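Local coordinates for protein kinase A regulatory subunit, putative (Trypanosoma cruzi, PDB 6FTF) that probably holds the catalytic subunit of a cAMP-independent protein kinase A in check and binds the nucleoside analogue 7-cyano-7-deazainosine in its two cyclic nucleotide-binding domains, at residues A91-I94 with V100-K103; D70-A75 with K82-Q87; V109-L114 with D170-L175; M115-V120 with L136-Y141. One frame throughout, in Å; residues are numbered along the deposited sequence. Where two conformers were deposited one is given.

Interaction 1 (A91-I94 with V100-K103); sequences ADII and VYLK. With 7CI (7-cyano-7-deazainosine), chain F.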
# COMPACT_ATOMS: atom_id res chain seq x y z
N ALA A 91 -2.31 17.36 7.10
CA ALA A 91 -1.26 17.97 7.89
C ALA A 91 0.02 18.06 7.09
O ALA A 91 0.36 17.15 6.31
CB ALA A 91 -0.98 17.18 9.17
N ASP A 92 0.76 19.13 7.32
CA ASP A 92 2.07 19.31 6.73
C ASP A 92 3.13 18.64 7.59
O ASP A 92 3.11 18.74 8.82
CB ASP A 92 2.43 20.80 6.63
CG ASP A 92 1.54 21.56 5.67
OD1 ASP A 92 1.25 21.06 4.56
OD2 ASP A 92 1.13 22.68 6.02
N ILE A 93 4.10 18.02 6.92
CA ILE A 93 5.33 17.55 7.54
C ILE A 93 6.38 18.63 7.31
O ILE A 93 6.68 18.96 6.16
CB ILE A 93 5.79 16.21 6.93
CG1 ILE A 93 4.66 15.17 6.99
CG2 ILE A 93 7.05 15.71 7.61
CD1 ILE A 93 4.13 14.92 8.40
N ILE A 94 6.92 19.17 8.39
CA ILE A 94 7.82 20.32 8.35
C ILE A 94 9.16 19.91 8.92
O ILE A 94 9.25 19.50 10.08
CB ILE A 94 7.23 21.52 9.11
CG1 ILE A 94 5.87 21.89 8.50
CG2 ILE A 94 8.20 22.71 9.12
CD1 ILE A 94 5.10 22.91 9.24
N VAL A 100 7.81 19.48 3.62
CA VAL A 100 8.39 18.43 2.77
C VAL A 100 7.39 17.37 2.34
O VAL A 100 7.72 16.58 1.44
CB VAL A 100 9.62 17.78 3.44
CG1 VAL A 100 10.69 18.83 3.72
CG2 VAL A 100 9.22 17.05 4.72
N TYR A 101 6.21 17.30 2.94
CA TYR A 101 5.27 16.25 2.59
C TYR A 101 3.90 16.66 3.11
O TYR A 101 3.81 17.43 4.07
CB TYR A 101 5.69 14.93 3.23
CG TYR A 101 4.98 13.69 2.73
CD1 TYR A 101 5.45 12.99 1.63
CD2 TYR A 101 3.86 13.20 3.39
CE1 TYR A 101 4.81 11.85 1.19
CE2 TYR A 101 3.22 12.06 2.96
CZ TYR A 101 3.70 11.39 1.86
OH TYR A 101 3.07 10.24 1.41
N LEU A 102 2.85 16.16 2.47
CA LEU A 102 1.48 16.43 2.89
C LEU A 102 0.80 15.11 3.24
O LEU A 102 0.65 14.24 2.38
CB LEU A 102 0.68 17.14 1.79
CG LEU A 102 -0.78 17.46 2.15
CD1 LEU A 102 -0.85 18.58 3.15
CD2 LEU A 102 -1.60 17.79 0.91
N LYS A 103 0.38 14.97 4.50
CA LYS A 103 -0.36 13.80 4.96
C LYS A 103 -1.86 14.06 4.82
O LYS A 103 -2.36 15.10 5.27
CB LYS A 103 -0.04 13.51 6.43
CG LYS A 103 1.37 12.93 6.67
CD LYS A 103 1.44 11.44 6.37
CE LYS A 103 2.84 10.87 6.54
NZ LYS A 103 2.81 9.40 6.44
C1 7CI F . 6.23 11.91 9.05
N1 7CI F . 7.48 12.12 8.26
O1 7CI F . 6.24 12.83 10.14
C2 7CI F . 7.53 12.08 6.92
N2 7CI F . 6.56 11.82 6.01
O2 7CI F . 4.84 10.16 9.70
C3 7CI F . 6.89 11.81 4.71
N3 7CI F . 8.21 12.08 4.31
O3 7CI F . 6.29 9.75 11.85
C4 7CI F . 9.19 12.34 5.21
N4 7CI F . 12.16 13.16 8.03
C5 7CI F . 8.89 12.35 6.57
O5 7CI F . 10.35 12.56 4.75
C6 7CI F . 9.64 12.59 7.78
C7 7CI F . 8.68 12.44 8.80
C8 7CI F . 11.02 12.90 7.91
C9 7CI F . 6.15 10.58 9.64
C10 7CI F . 6.73 10.76 10.94
C11 7CI F . 6.19 12.11 11.35
C12 7CI F . 7.06 12.84 12.47
O4 7CI F . 8.43 12.80 12.12
O HOH W 1 3.18 20.01 3.00

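Interaction 2 (D70-A75 with K82-Q87); sequences DCIMEA and KLYIIQ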
# COMPACT_ATOMS: atom_id res chain seq x y z
N ASP A 70 -2.59 23.59 14.69
CA ASP A 70 -2.14 22.76 15.79
C ASP A 70 -1.03 21.83 15.31
O ASP A 70 -1.06 21.33 14.18
CB ASP A 70 -3.26 21.85 16.29
CG ASP A 70 -4.32 22.56 17.09
OD1 ASP A 70 -4.13 23.74 17.48
OD2 ASP A 70 -5.36 21.90 17.35
N CYS A 71 -0.06 21.58 16.18
CA CYS A 71 0.96 20.57 15.92
C CYS A 71 0.57 19.27 16.60
O CYS A 71 0.37 19.24 17.82
CB CYS A 71 2.33 21.03 16.42
SG CYS A 71 2.99 22.39 15.49
N ILE A 72 0.39 18.21 15.81
CA ILE A 72 0.16 16.89 16.38
C ILE A 72 1.40 16.43 17.15
O ILE A 72 1.29 15.81 18.21
CB ILE A 72 -0.25 15.89 15.28
CG1 ILE A 72 -1.55 16.34 14.62
CG2 ILE A 72 -0.38 14.48 15.84
CD1 ILE A 72 -1.96 15.54 13.42
N MET A 73 2.58 16.71 16.61
CA MET A 73 3.85 16.42 17.25
C MET A 73 4.85 17.42 16.69
O MET A 73 4.65 17.99 15.62
CB MET A 73 4.29 14.97 17.01
CG MET A 73 4.41 14.58 15.55
SD MET A 73 4.64 12.80 15.30
CE MET A 73 2.99 12.22 15.68
N GLU A 74 5.92 17.64 17.45
CA GLU A 74 6.93 18.64 17.11
C GLU A 74 8.31 18.03 17.14
O GLU A 74 8.63 17.23 18.03
CB GLU A 74 6.86 19.83 18.07
CG GLU A 74 5.54 20.58 18.01
CD GLU A 74 5.44 21.68 19.05
OE1 GLU A 74 6.40 22.48 19.16
OE2 GLU A 74 4.42 21.74 19.76
N ALA A 75 9.13 18.43 16.17
CA ALA A 75 10.49 17.90 16.07
C ALA A 75 11.19 18.00 17.42
O ALA A 75 11.16 19.04 18.08
CB ALA A 75 11.27 18.70 15.02
N LYS A 82 3.07 7.95 20.08
CA LYS A 82 1.74 7.52 19.66
C LYS A 82 1.70 7.49 18.14
O LYS A 82 2.43 8.23 17.47
CB LYS A 82 0.68 8.49 20.18
CG LYS A 82 0.52 8.42 21.69
CD LYS A 82 -0.42 9.51 22.21
CE LYS A 82 0.27 10.85 22.33
NZ LYS A 82 1.15 10.88 23.54
N LEU A 83 0.84 6.63 17.60
CA LEU A 83 0.60 6.53 16.17
C LEU A 83 -0.78 7.10 15.87
O LEU A 83 -1.76 6.71 16.50
CB LEU A 83 0.63 5.06 15.75
CG LEU A 83 0.40 4.77 14.27
CD1 LEU A 83 1.53 5.28 13.42
CD2 LEU A 83 0.21 3.27 14.06
N TYR A 84 -0.86 8.03 14.94
CA TYR A 84 -2.11 8.68 14.57
C TYR A 84 -2.48 8.24 13.16
O TYR A 84 -1.65 8.37 12.25
CB TYR A 84 -1.95 10.20 14.54
CG TYR A 84 -1.66 10.80 15.88
CD1 TYR A 84 -0.40 10.75 16.43
CD2 TYR A 84 -2.68 11.39 16.62
CE1 TYR A 84 -0.16 11.30 17.69
CE2 TYR A 84 -2.46 11.92 17.85
CZ TYR A 84 -1.21 11.87 18.39
OH TYR A 84 -1.02 12.41 19.64
N ILE A 85 -3.68 7.73 12.97
CA ILE A 85 -4.22 7.41 11.65
C ILE A 85 -5.31 8.44 11.37
O ILE A 85 -6.25 8.61 12.16
CB ILE A 85 -4.77 5.97 11.57
CG1 ILE A 85 -3.72 4.95 12.04
CG2 ILE A 85 -5.21 5.67 10.13
CD1 ILE A 85 -2.41 4.97 11.27
N ILE A 86 -5.17 9.16 10.28
CA ILE A 86 -6.05 10.29 9.99
C ILE A 86 -7.37 9.80 9.41
O ILE A 86 -7.41 9.14 8.36
CB ILE A 86 -5.36 11.26 9.03
CG1 ILE A 86 -4.09 11.83 9.66
CG2 ILE A 86 -6.31 12.37 8.63
CD1 ILE A 86 -3.20 12.57 8.69
N GLN A 87 -8.48 10.15 10.07
CA GLN A 87 -9.81 9.93 9.52
C GLN A 87 -10.15 10.99 8.48
O GLN A 87 -10.60 10.67 7.37
CB GLN A 87 -10.84 9.95 10.64
CG GLN A 87 -12.28 9.89 10.15
CD GLN A 87 -13.27 9.93 11.30
OE1 GLN A 87 -13.15 9.18 12.28
NE2 GLN A 87 -14.25 10.82 11.20
O HOH W 2 1.54 13.58 20.18

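Interaction 3 (V109-L114 with D170-L175); sequences VGELEL and DSYEKL. With 7CI (7-cyano-7-deazainosine), chain F.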
# COMPACT_ATOMS: atom_id res chain seq x y z
N VAL A 109 0.80 9.26 10.96
CA VAL A 109 1.96 9.99 11.45
C VAL A 109 2.39 9.40 12.79
O VAL A 109 1.57 8.95 13.59
CB VAL A 109 1.75 11.52 11.58
CG1 VAL A 109 1.62 12.15 10.19
CG2 VAL A 109 0.57 11.85 12.47
N GLY A 110 3.70 9.43 13.02
CA GLY A 110 4.30 8.89 14.23
C GLY A 110 4.95 7.54 14.04
O GLY A 110 5.58 7.03 14.98
N GLU A 111 4.82 6.96 12.86
CA GLU A 111 5.35 5.62 12.65
C GLU A 111 6.86 5.59 12.58
O GLU A 111 7.47 4.59 12.96
CB GLU A 111 4.71 5.00 11.40
CG GLU A 111 5.37 5.31 10.07
CD GLU A 111 5.31 6.76 9.64
OE1 GLU A 111 6.12 7.10 8.73
OE2 GLU A 111 4.47 7.53 10.15
N LEU A 112 7.48 6.66 12.11
CA LEU A 112 8.93 6.69 12.02
C LEU A 112 9.55 6.56 13.41
O LEU A 112 10.50 5.79 13.62
CB LEU A 112 9.33 8.01 11.36
CG LEU A 112 10.76 8.26 10.91
CD1 LEU A 112 11.20 7.25 9.89
CD2 LEU A 112 10.83 9.63 10.29
N GLU A 113 8.98 7.29 14.37
CA GLU A 113 9.47 7.29 15.73
C GLU A 113 9.23 5.95 16.42
O GLU A 113 10.07 5.50 17.20
CB GLU A 113 8.75 8.39 16.49
CG GLU A 113 9.13 9.79 16.03
CD GLU A 113 8.61 10.21 14.66
OE1 GLU A 113 7.57 9.67 14.19
OE2 GLU A 113 9.23 11.09 14.04
N LEU A 114 8.07 5.33 16.17
CA LEU A 114 7.76 4.04 16.80
C LEU A 114 8.57 2.90 16.20
O LEU A 114 9.03 2.02 16.92
CB LEU A 114 6.27 3.77 16.71
CG LEU A 114 5.39 4.65 17.59
CD1 LEU A 114 3.94 4.48 17.24
CD2 LEU A 114 5.63 4.33 19.04
N ASP A 170 10.53 9.11 -3.43
CA ASP A 170 11.69 9.26 -2.54
C ASP A 170 11.83 8.03 -1.65
O ASP A 170 11.01 7.12 -1.71
CB ASP A 170 11.64 10.56 -1.75
CG ASP A 170 10.44 10.67 -0.84
OD1 ASP A 170 9.87 9.65 -0.39
OD2 ASP A 170 10.04 11.83 -0.55
N SER A 171 12.87 8.00 -0.79
CA SER A 171 13.12 6.83 0.05
C SER A 171 11.90 6.52 0.89
O SER A 171 11.46 5.39 0.97
CB SER A 171 14.35 7.02 0.94
OG SER A 171 14.66 5.81 1.65
N TYR A 172 11.35 7.56 1.54
CA TYR A 172 10.17 7.41 2.40
C TYR A 172 9.05 6.72 1.64
O TYR A 172 8.43 5.80 2.16
CB TYR A 172 9.70 8.77 2.92
CG TYR A 172 8.56 8.68 3.91
CD1 TYR A 172 7.23 8.69 3.49
CD2 TYR A 172 8.80 8.58 5.27
CE1 TYR A 172 6.18 8.60 4.40
CE2 TYR A 172 7.76 8.50 6.18
CZ TYR A 172 6.46 8.50 5.73
OH TYR A 172 5.40 8.42 6.61
N GLU A 173 8.77 7.19 0.44
CA GLU A 173 7.68 6.62 -0.35
C GLU A 173 8.00 5.22 -0.85
O GLU A 173 7.11 4.37 -0.92
CB GLU A 173 7.35 7.54 -1.51
CG GLU A 173 6.73 8.84 -1.08
CD GLU A 173 6.60 9.85 -2.20
OE1 GLU A 173 7.57 9.99 -2.99
OE2 GLU A 173 5.53 10.51 -2.27
N LYS A 174 9.25 4.95 -1.21
CA LYS A 174 9.63 3.59 -1.57
C LYS A 174 9.46 2.63 -0.40
O LYS A 174 9.01 1.50 -0.56
CB LYS A 174 11.07 3.56 -2.09
CG LYS A 174 11.25 4.26 -3.44
CD LYS A 174 12.65 4.03 -4.01
CE LYS A 174 12.91 4.80 -5.30
NZ LYS A 174 13.62 6.07 -5.03
N LEU A 175 9.80 3.09 0.81
CA LEU A 175 9.64 2.24 1.99
C LEU A 175 8.17 2.03 2.32
O LEU A 175 7.79 0.94 2.79
CB LEU A 175 10.37 2.85 3.17
CG LEU A 175 11.89 2.82 2.99
CD1 LEU A 175 12.53 3.79 3.94
CD2 LEU A 175 12.45 1.41 3.18
C1 7CI F . 6.23 11.91 9.05
N1 7CI F . 7.48 12.12 8.26
O1 7CI F . 6.24 12.83 10.14
C2 7CI F . 7.53 12.08 6.92
N2 7CI F . 6.56 11.82 6.01
O2 7CI F . 4.84 10.16 9.70
C3 7CI F . 6.89 11.81 4.71
N3 7CI F . 8.21 12.08 4.31
O3 7CI F . 6.29 9.75 11.85
C4 7CI F . 9.19 12.34 5.21
N4 7CI F . 12.16 13.16 8.03
C5 7CI F . 8.89 12.35 6.57
O5 7CI F . 10.35 12.56 4.75
C6 7CI F . 9.64 12.59 7.78
C7 7CI F . 8.68 12.44 8.80
C8 7CI F . 11.02 12.90 7.91
C9 7CI F . 6.15 10.58 9.64
C10 7CI F . 6.73 10.76 10.94
C11 7CI F . 6.19 12.11 11.35
C12 7CI F . 7.06 12.84 12.47
O4 7CI F . 8.43 12.80 12.12

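Interaction 4 (M115-V120 with L136-Y141); sequences MYDTPV and LDRDTY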
# COMPACT_ATOMS: atom_id res chain seq x y z
N MET A 115 8.75 2.91 14.88
CA MET A 115 9.48 1.84 14.23
C MET A 115 10.97 1.90 14.56
O MET A 115 11.62 0.85 14.70
CB MET A 115 9.24 1.92 12.72
CG MET A 115 9.68 0.68 11.92
SD MET A 115 9.31 0.75 10.14
CE MET A 115 7.52 0.56 10.12
N TYR A 116 11.53 3.10 14.66
CA TYR A 116 12.97 3.27 14.79
C TYR A 116 13.41 3.83 16.14
O TYR A 116 14.61 4.09 16.33
CB TYR A 116 13.49 4.13 13.63
CG TYR A 116 13.22 3.49 12.28
CD1 TYR A 116 13.89 2.34 11.90
CD2 TYR A 116 12.31 4.03 11.39
CE1 TYR A 116 13.64 1.73 10.67
CE2 TYR A 116 12.08 3.44 10.17
CZ TYR A 116 12.74 2.30 9.82
OH TYR A 116 12.47 1.79 8.60
N ASP A 117 12.48 4.01 17.07
CA ASP A 117 12.77 4.36 18.46
C ASP A 117 13.64 5.62 18.55
O ASP A 117 14.77 5.60 19.03
CB ASP A 117 13.40 3.18 19.22
CG ASP A 117 13.33 3.36 20.73
OD1 ASP A 117 12.35 3.97 21.21
OD2 ASP A 117 14.24 2.88 21.43
N THR A 118 13.08 6.72 18.07
CA THR A 118 13.80 7.98 18.05
C THR A 118 12.84 9.12 18.37
O THR A 118 11.62 8.99 18.16
CB THR A 118 14.46 8.15 16.67
OG1 THR A 118 15.47 9.16 16.71
CG2 THR A 118 13.42 8.45 15.58
N PRO A 119 13.34 10.23 18.90
CA PRO A 119 12.47 11.38 19.13
C PRO A 119 11.88 11.88 17.81
O PRO A 119 12.37 11.57 16.73
CB PRO A 119 13.40 12.42 19.76
CG PRO A 119 14.48 11.63 20.38
CD PRO A 119 14.69 10.48 19.43
N VAL A 120 10.81 12.67 17.93
CA VAL A 120 10.10 13.13 16.74
C VAL A 120 11.05 13.77 15.76
O VAL A 120 11.79 14.71 16.09
CB VAL A 120 8.96 14.08 17.15
CG1 VAL A 120 8.29 14.65 15.92
CG2 VAL A 120 7.94 13.34 18.03
N LEU A 136 -3.13 5.20 18.47
CA LEU A 136 -2.68 3.92 19.02
C LEU A 136 -1.46 4.14 19.90
O LEU A 136 -0.59 4.95 19.58
CB LEU A 136 -2.31 2.96 17.89
CG LEU A 136 -2.02 1.52 18.28
CD1 LEU A 136 -3.26 0.84 18.84
CD2 LEU A 136 -1.50 0.74 17.10
N ASP A 137 -1.41 3.42 21.02
CA ASP A 137 -0.29 3.50 21.94
C ASP A 137 0.92 2.72 21.44
O ASP A 137 0.81 1.78 20.64
CB ASP A 137 -0.73 2.97 23.31
CG ASP A 137 -0.99 1.47 23.29
OD1 ASP A 137 -2.05 1.05 22.78
OD2 ASP A 137 -0.10 0.71 23.76
N ARG A 138 2.08 3.09 21.98
CA ARG A 138 3.35 2.49 21.58
C ARG A 138 3.37 0.99 21.80
O ARG A 138 3.83 0.24 20.94
CB ARG A 138 4.48 3.16 22.35
CG ARG A 138 5.84 2.50 22.20
CD ARG A 138 6.88 3.44 22.83
NE ARG A 138 8.27 3.02 22.72
CZ ARG A 138 9.28 3.75 23.18
NH1 ARG A 138 9.04 4.92 23.77
NH2 ARG A 138 10.52 3.32 23.05
N ASP A 139 2.94 0.53 22.97
CA ASP A 139 3.08 -0.89 23.28
C ASP A 139 2.24 -1.74 22.35
O ASP A 139 2.68 -2.80 21.89
CB ASP A 139 2.74 -1.18 24.74
CG ASP A 139 3.81 -0.69 25.72
OD1 ASP A 139 4.91 -0.30 25.28
OD2 ASP A 139 3.54 -0.70 26.95
N THR A 140 1.03 -1.29 22.03
CA THR A 140 0.23 -2.07 21.09
C THR A 140 0.87 -2.07 19.72
O THR A 140 0.89 -3.10 19.04
CB THR A 140 -1.21 -1.57 21.04
OG1 THR A 140 -1.77 -1.61 22.35
CG2 THR A 140 -2.04 -2.44 20.14
N TYR A 141 1.37 -0.91 19.27
CA TYR A 141 2.06 -0.89 17.99
C TYR A 141 3.24 -1.87 17.99
O TYR A 141 3.38 -2.69 17.08
CB TYR A 141 2.54 0.53 17.63
CG TYR A 141 3.29 0.48 16.32
CD1 TYR A 141 2.62 0.34 15.10
CD2 TYR A 141 4.68 0.44 16.30
CE1 TYR A 141 3.33 0.22 13.90
CE2 TYR A 141 5.38 0.30 15.11
CZ TYR A 141 4.70 0.19 13.93
OH TYR A 141 5.42 0.04 12.75

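Interaction 1 (A91-I94 with V100-K103)
Ala91 to Ile93 run antiparallel to Tyr101 to Lys103 as the two arms of a beta hairpin in the cyclic nucleotide-binding domain, with the short strand axes 4.8 Å apart and their directions 157° from each other. Ala91 and Lys103 form a hydrogen-bonded pair, bonded both ways, and farther along Val100 N reaches Ile93 O at 2.8 Å. Asp92 and Leu102 put their side chains on one face of the sheet; Ala91, Ile93, Tyr101 and Lys103 use the other, where 7-cyano-7-deazainosine lies. There the side chains of Ile93 and Tyr101 run alongside each other, with Ile93 CG1 3.9 Å from Tyr101 CB. With CG anti to the backbone N (chi1 -168°), the Tyr101 ring leads away from the partner strand and offers a face to the base, whose C3 comes within 3.3 Å of Tyr101 CG. Ile93 CD1 touches Lys103 CG, and the sugar oxygen O1 of the nucleoside lies 3.4 Å from Ile93 CD1. Lys103 bends at chi2 and carries its amine off to Ala108 O. On the far face a water donates to Asp92 OD1 at 2.7 Å and also to Tyr101 O, which thereby takes a second bond besides that from Ile93 N.

Interaction 2 (D70-A75 with K82-Q87)
Tyr84 and Ile72 meet in the interior of the cyclic nucleotide-binding beta sandwich, Tyr84 from strand 82-86 of one sheet and Ile72 from a corner of the chain at the edge of the other. The backbones stay well apart, with Ile72 CA 8.7 Å from Tyr84 CA, and the side chains bridge the gap, overlapping head to tail. Tyr84 is the one to follow. Its CB heads toward the 70-75 segment, and CG, anti to the carbonyl carbon (chi1 -65°), is the first atom to come near a partner, Ile72 CG2 at 3.9 Å. From there outward the same methyl stays over the ring: it sits 3.6 Å from the Tyr84 ring centroid and only 6° off the normal, a CH-pi contact centred so closely that all six ring carbons are almost equally far from it. Tyr84 CD1 and CE1 also meet a second methyl, Met73 CE, which lies 3.8 Å from Tyr84 CD1 and approaches obliquely. Met73 gets there by bending at its thioether (chi3 73°), and its side chain reaches the bound nucleoside as well, so this packing continues into the wall of the ligand pocket. Val109 and Val135, from the strands flanking 82-86, also pack on Tyr84. At the tip the phenol finds a polar link back to the opposing segment: one water lies 2.9 Å from Tyr84 OH and donates to Ile72 O at 3.0 Å.

Interaction 3 (V109-L114 with D170-L175)
Tyr172 and Glu111 approach head-on from their two helices and join in one short hydrogen bond, in which Tyr172 OH donates to Glu111 OE1 at 2.6 Å. The phenol arrives from above the carboxylate, 38° out of its plane, with carboxylate and ring planes 73° apart. Lys103 NZ is bonded to the same Tyr172 OH, which probably strengthens it as a donor.

A second set of hydrogen bonds holds the sugar. Glu111 OE2 accepts from the 2'-hydroxyl O2 of 7-cyano-7-deazainosine at 2.7 Å, while Glu113 spreads its two oxygens over the 3'-hydroxyl O3 and the 5'-hydroxyl O4. Gly110 N gives O3 a further bond at 2.9 Å, and Leu112 N a weak one. Gly110 and the helix after it belong to the phosphate-binding cassette of this family, here gripping a sugar without a phosphate.

Ring contact closes the base: Tyr172, its CG anti to the backbone N (chi1 -175°), lays a face against the deazapurine, with C3 3.3 Å from Tyr172 CE1. The helix bearing this tyrosine begins with a capping box of Asp170 and Glu173.

Helix 111-116 backs onto Leu83 of strand 82-86, whereas helix 171-178 rests Leu175 on helix 149-160 and touches Tyr101 of strand 98-103 through Glu173.

Interaction 4 (M115-V120 with L136-Y141)
Met115 and Tyr141 make the buried half of this contact, where the end of the phosphate-binding cassette helix 111-116 meets helix 138-145, the helix that follows the last strand of the beta sandwich. The methionine stretches out to its sulfur and bends at chi3 (-72°), which brings CE to 3.4 Å from Tyr141 OH; the two side chains cross at a slant. Leu114 packs on Tyr141 from the same cassette helix, and Ala149 and Arg153 of helix 149-160 lie against Met115, so three helices share this spot. Met115 was modelled in two conformers, however, and the methyl contact belongs to one of them.

Toward solvent the contact thins to a single charged pair. Asp117, the first residue past the helix and at positive phi (55°), forms a salt bridge with Arg138, its OD1 2.7 Å from Arg138 NH2. Arg138 is extended from CG to NE, with its stem against Leu114, and delivers one nitrogen to one oxygen: Asp117 OD2 stays 4.1 Å from Arg138 NH2, and the carboxylate is turned 60° from the guanidinium plane. Asp117 too has two conformers, and the bridge is described for one, so its persistence is doubtful.

Helix 138-145 starts with its own N-cap: Asp137 OD2 accepts from Thr140 N at 2.9 Å, and Asp137 OD1 takes the Thr140 OG1 hydroxyl at 2.7 Å. Chemically, a methyl against a phenol oxygen, backed by Leu114, probably helps join the helices, while the one-point, exposed ion pair probably adds only a modest tie.

In the fold
Coming from the N terminus, interaction 2 closes first, bringing 82-87 back over 70-75 across the sandwich. Interaction 1 follows as a tight hairpin, complete before the cassette begins; Lys103 CB packs on Ile86 CD1 where the two meet. Interaction 3 then opens at Val109 and closes only at 170-175, and the shorter loop of interaction 4 lies wholly within that span. Interactions 3 and 4 share helix 111-116, while a backbone bond from Leu136 N to Leu83 O ties interaction 4 to interaction 2 in one sheet. Interactions 1 and 3 meet around the nucleoside, joining the hairpin, the cassette and helix 171-178.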